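Exoglucanase A (Cellulomonas fimi, PDB 7CBD) hydrolyses 1,4-beta-D-glucosidic linkages of cellulose with inversion at the anomeric carbon, releasing cellobiose from the non-reducing chain ends, and is seen here as its family 6 catalytic domain. Local coordinates at residues G68-F71 and H72-A76; F385-M388 and C389-T392. All blocks are in the same frame, centred on the assembly; numbering follows the deposited sequence.

Contact 1. Residues G68-F71 and H72-A76; sequences GLKF and HLDNA
Phe71 turns its edge to His72 and one face to Asn75 in the first turns of helix 69-83. Its CB and CG lie close to the backbone N of His72, and chi1 of 168° sets CG beside its own carbonyl carbon, sending the ring along the helix surface. CD2 then stands over the centre of the imidazole, 3.7 Å from His72 CE1. This is a T-shaped pair, phenyl edge to imidazole face, with centroids 5.0 Å apart and planes at 75°. Asn75 ND2, the nitrogen end of a nearly perpendicular amide, sits over one face near the CE2-CZ rim, 3.2 Å from Phe71 CZ; CD1 and CE1 also face this nitrogen, from farther off. Asn75 N donates to Phe71 O at 2.9 Å.

On another side of the helix, Lys70 runs extended until it bends at chi4, bringing NZ to the syn lone pair of Asp74 OD2 in a salt bridge of 2.8 Å. Leu69 CG meets Leu73 CD1 at 3.8 Å, and both leucines also touch Phe89 of strand 87-93.

Tyr16 OH, hydrogen-bonded to both His72 ND1 and Asn75 ND2, thus helps hold these two groups against the Phe71 ring, while the Lys70-Asp74 pair is tied to Tyr137 through Asp74 OD1 and the leucines face the sheet.

Contact 2. Residues F385-M388 and C389-T392; sequences FDRM and CDPT
Arg387 and Asp390 form the ionic part of a 3-10 turn, residues 387-389. Their side chains run side by side in the same direction, and the guanidinium presents its NE edge to a single carboxylate oxygen: NE lies 2.9 Å and NH1 3.0 Å from Asp390 OD2. OD2 is in the guanidinium plane, but the two flat groups are turned 42° apart. The bend at chi3 (73°) swings the guanidinium back alongside the aspartate.

Beyond the salt bridge, Asp390 OD1 accepts from both N and OG1 of Thr392, from the same face of the carboxylate; the bond from N, 2.9 Å long, makes an Asx turn. Both carboxylate oxygens therefore receive two donors each, which fixes the rotation of the group. A weak bond joins Arg387 NH1 to Thr392 OG1, and a water bridges NH1 to Thr392 O. Upstream, Asp386 OD1 takes the N of Met388 in a second Asx turn. Two i to i+3 backbone bonds define the 3-10 turn, Cys389 N to Asp386 O and Asp390 N to Arg387 O, both 2.9 Å.

The apolar contribution comes from Phe385, whose CZ approaches Asp390 CB at 3.7 Å.

The turn, in the long connection between strands 358-362 and 394-395, borders the predicted active-site residues. The Cys389-Cys335 disulfide ties it to a second loop, Asp386 packs against Trp334 and Ala103, and Asp390 O bonds Thr403 just beyond strand 401-402.

How the contacts relate
Contacts 1 and 2 occupy separate parts of the catalytic domain, with centres 34 Å apart and nearest atoms about 23 Å apart. Contact 1 lies on a helix that packs against strand 87-93 of the mainly parallel central sheet, away from the predicted catalytic residues. Contact 2 belongs to a loop beside the active site: the side chain of Cys389 is about 5 Å from that of Asp371, a predicted active-site residue, and that of Asp386 about 8 Å from that of Asp149, the predicted proton donor. Both use a lysine or arginine paired with an aspartate, but the spacing is four residues in the helix and three in the turn.

Contact 1. Residues G68-F71 and H72-A76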
loop_
_atom_site.group_PDB
_atom_site.type_symbol
_atom_site.label_atom_id
_atom_site.label_comp_id
_atom_site.label_asym_id
_atom_site.label_seq_id
_atom_site.Cartn_x
_atom_site.Cartn_y
_atom_site.Cartn_z
ATOM N N GLY A 68 7.028 -1.990 19.140
ATOM C CA GLY A 68 6.986 -3.434 19.072
ATOM C C GLY A 68 5.597 -3.969 18.766
ATOM O O GLY A 68 4.570 -3.326 19.010
ATOM N N LEU A 69 5.572 -5.195 18.244
ATOM C CA LEU A 69 4.314 -5.805 17.825
ATOM C C LEU A 69 3.386 -6.075 19.011
ATOM O O LEU A 69 2.168 -5.890 18.904
ATOM C CB LEU A 69 4.609 -7.084 17.042
ATOM C CG LEU A 69 3.396 -7.877 16.556
ATOM C CD1 LEU A 69 2.449 -7.000 15.724
ATOM C CD2 LEU A 69 3.858 -9.092 15.769
ATOM N N LYS A 70 3.931 -6.512 20.149
ATOM C CA LYS A 70 3.070 -6.824 21.287
ATOM C C LYS A 70 2.293 -5.593 21.744
ATOM O O LYS A 70 1.105 -5.685 22.076
ATOM C CB LYS A 70 3.890 -7.389 22.446
ATOM C CG LYS A 70 3.071 -7.572 23.732
ATOM C CD LYS A 70 3.874 -8.316 24.800
ATOM C CE LYS A 70 3.472 -7.940 26.227
ATOM N NZ LYS A 70 2.029 -8.088 26.523
ATOM N N PHE A 71 2.956 -4.432 21.769
ATOM C CA PHE A 71 2.301 -3.171 22.104
ATOM C C PHE A 71 1.039 -2.980 21.274
ATOM O O PHE A 71 -0.040 -2.707 21.813
ATOM C CB PHE A 71 3.310 -2.038 21.871
ATOM C CG PHE A 71 2.723 -0.648 21.890
ATOM C CD1 PHE A 71 2.429 -0.013 23.089
ATOM C CD2 PHE A 71 2.527 0.049 20.708
ATOM C CE1 PHE A 71 1.922 1.283 23.103
ATOM C CE2 PHE A 71 2.022 1.343 20.712
ATOM C CZ PHE A 71 1.718 1.959 21.911
ATOM N N HIS A 72 1.146 -3.165 19.956
ATOM C CA HIS A 72 -0.003 -2.955 19.076
ATOM C C HIS A 72 -1.084 -4.009 19.275
ATOM O O HIS A 72 -2.278 -3.687 19.262
ATOM C CB HIS A 72 0.455 -2.906 17.622
ATOM C CG HIS A 72 1.320 -1.729 17.325
ATOM N ND1 HIS A 72 0.842 -0.437 17.329
ATOM C CD2 HIS A 72 2.644 -1.643 17.064
ATOM C CE1 HIS A 72 1.831 0.394 17.058
ATOM N NE2 HIS A 72 2.937 -0.311 16.900
ATOM N N LEU A 73 -0.697 -5.275 19.438
ATOM C CA LEU A 73 -1.694 -6.321 19.655
ATOM C C LEU A 73 -2.469 -6.081 20.947
ATOM O O LEU A 73 -3.703 -6.215 20.980
ATOM C CB LEU A 73 -1.025 -7.692 19.654
ATOM C CG LEU A 73 -0.425 -8.097 18.310
ATOM C CD1 LEU A 73 0.497 -9.285 18.502
ATOM C CD2 LEU A 73 -1.532 -8.439 17.335
ATOM N N ASP A 74 -1.764 -5.707 22.020
ATOM C CA ASP A 74 -2.435 -5.370 23.274
ATOM C C ASP A 74 -3.359 -4.168 23.104
ATOM O O ASP A 74 -4.486 -4.161 23.619
ATOM C CB ASP A 74 -1.401 -5.075 24.359
ATOM C CG ASP A 74 -0.622 -6.303 24.792
ATOM O OD1 ASP A 74 -1.078 -7.449 24.559
ATOM O OD2 ASP A 74 0.467 -6.108 25.384
ATOM N N ASN A 75 -2.897 -3.131 22.395
ATOM C CA ASN A 75 -3.759 -1.982 22.129
ATOM C C ASN A 75 -4.989 -2.406 21.346
ATOM O O ASN A 75 -6.097 -1.918 21.598
ATOM C CB ASN A 75 -3.020 -0.925 21.313
ATOM C CG ASN A 75 -1.862 -0.305 22.049
ATOM O OD1 ASN A 75 -1.758 -0.386 23.272
ATOM N ND2 ASN A 75 -0.966 0.328 21.290
ATOM N N ALA A 76 -4.800 -3.283 20.358
ATOM C CA ALA A 76 -5.915 -3.732 19.537
ATOM C C ALA A 76 -6.959 -4.475 20.363
ATOM O O ALA A 76 -8.162 -4.283 20.153
ATOM C CB ALA A 76 -5.415 -4.596 18.378
#

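Contact 2. Residues F385-M388 and C389-T392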
loop_
_atom_site.group_PDB
_atom_site.type_symbol
_atom_site.label_atom_id
_atom_site.label_comp_id
_atom_site.label_asym_id
_atom_site.label_seq_id
_atom_site.Cartn_x
_atom_site.Cartn_y
_atom_site.Cartn_z
ATOM N N PHE A 385 20.673 4.282 -0.580
ATOM C CA PHE A 385 20.065 5.315 -1.409
ATOM C C PHE A 385 19.538 4.712 -2.705
ATOM O O PHE A 385 20.269 4.018 -3.417
ATOM C CB PHE A 385 21.125 6.369 -1.735
ATOM C CG PHE A 385 20.634 7.499 -2.606
ATOM C CD1 PHE A 385 19.403 8.089 -2.383
ATOM C CD2 PHE A 385 21.432 7.991 -3.631
ATOM C CE1 PHE A 385 18.968 9.137 -3.180
ATOM C CE2 PHE A 385 21.003 9.042 -4.427
ATOM C CZ PHE A 385 19.773 9.616 -4.199
ATOM N N ASP A 386 18.273 4.985 -3.015
ATOM C CA ASP A 386 17.642 4.542 -4.252
ATOM C C ASP A 386 17.342 5.773 -5.095
ATOM O O ASP A 386 16.589 6.651 -4.665
ATOM C CB ASP A 386 16.346 3.789 -3.943
ATOM C CG ASP A 386 15.781 3.044 -5.152
ATOM O OD1 ASP A 386 15.861 3.544 -6.295
ATOM O OD2 ASP A 386 15.245 1.940 -4.948
ATOM N N ARG A 387 17.918 5.829 -6.296
ATOM C CA ARG A 387 17.751 7.006 -7.137
ATOM C C ARG A 387 16.323 7.198 -7.628
ATOM O O ARG A 387 16.003 8.282 -8.126
ATOM C CB ARG A 387 18.750 6.990 -8.294
ATOM C CG ARG A 387 20.187 7.142 -7.837
ATOM C CD ARG A 387 21.074 7.716 -8.922
ATOM N NE ARG A 387 20.811 9.138 -9.129
ATOM C CZ ARG A 387 21.261 9.852 -10.157
ATOM N NH1 ARG A 387 20.957 11.138 -10.249
ATOM N NH2 ARG A 387 22.000 9.277 -11.098
ATOM N N MET A 388 15.445 6.205 -7.474
ATOM C CA MET A 388 14.038 6.462 -7.769
ATOM C C MET A 388 13.428 7.487 -6.819
ATOM O O MET A 388 12.360 8.039 -7.116
ATOM C CB MET A 388 13.245 5.161 -7.777
ATOM C CG MET A 388 13.580 4.286 -8.980
ATOM S SD MET A 388 13.133 5.050 -10.551
ATOM C CE MET A 388 11.351 4.878 -10.518
ATOM N N CYS A 389 14.090 7.763 -5.695
ATOM C CA CYS A 389 13.683 8.783 -4.738
ATOM C C CYS A 389 14.402 10.104 -4.969
ATOM O O CYS A 389 14.204 11.053 -4.202
ATOM C CB CYS A 389 13.984 8.292 -3.321
ATOM S SG CYS A 389 13.174 6.753 -2.898
ATOM N N ASP A 390 15.234 10.174 -6.009
ATOM C CA ASP A 390 16.143 11.282 -6.263
ATOM C C ASP A 390 15.509 12.253 -7.250
ATOM O O ASP A 390 15.278 11.876 -8.415
ATOM C CB ASP A 390 17.410 10.674 -6.861
ATOM C CG ASP A 390 18.500 11.681 -7.180
ATOM O OD1 ASP A 390 18.313 12.914 -7.060
ATOM O OD2 ASP A 390 19.575 11.200 -7.592
ATOM N N PRO A 391 15.228 13.500 -6.852
ATOM C CA PRO A 391 14.641 14.467 -7.800
ATOM C C PRO A 391 15.511 14.772 -9.009
ATOM O O PRO A 391 15.002 15.340 -9.986
ATOM C CB PRO A 391 14.437 15.729 -6.945
ATOM C CG PRO A 391 14.445 15.247 -5.532
ATOM C CD PRO A 391 15.375 14.070 -5.503
ATOM N N THR A 392 16.800 14.436 -8.977
ATOM C CA THR A 392 17.703 14.746 -10.081
ATOM C C THR A 392 17.809 13.616 -11.089
ATOM O O THR A 392 18.496 13.778 -12.101
ATOM C CB THR A 392 19.120 15.078 -9.583
ATOM O OG1 THR A 392 19.789 13.879 -9.162
ATOM C CG2 THR A 392 19.093 16.095 -8.455
HETATM O O HOH W 1 21.085 12.829 -12.469
#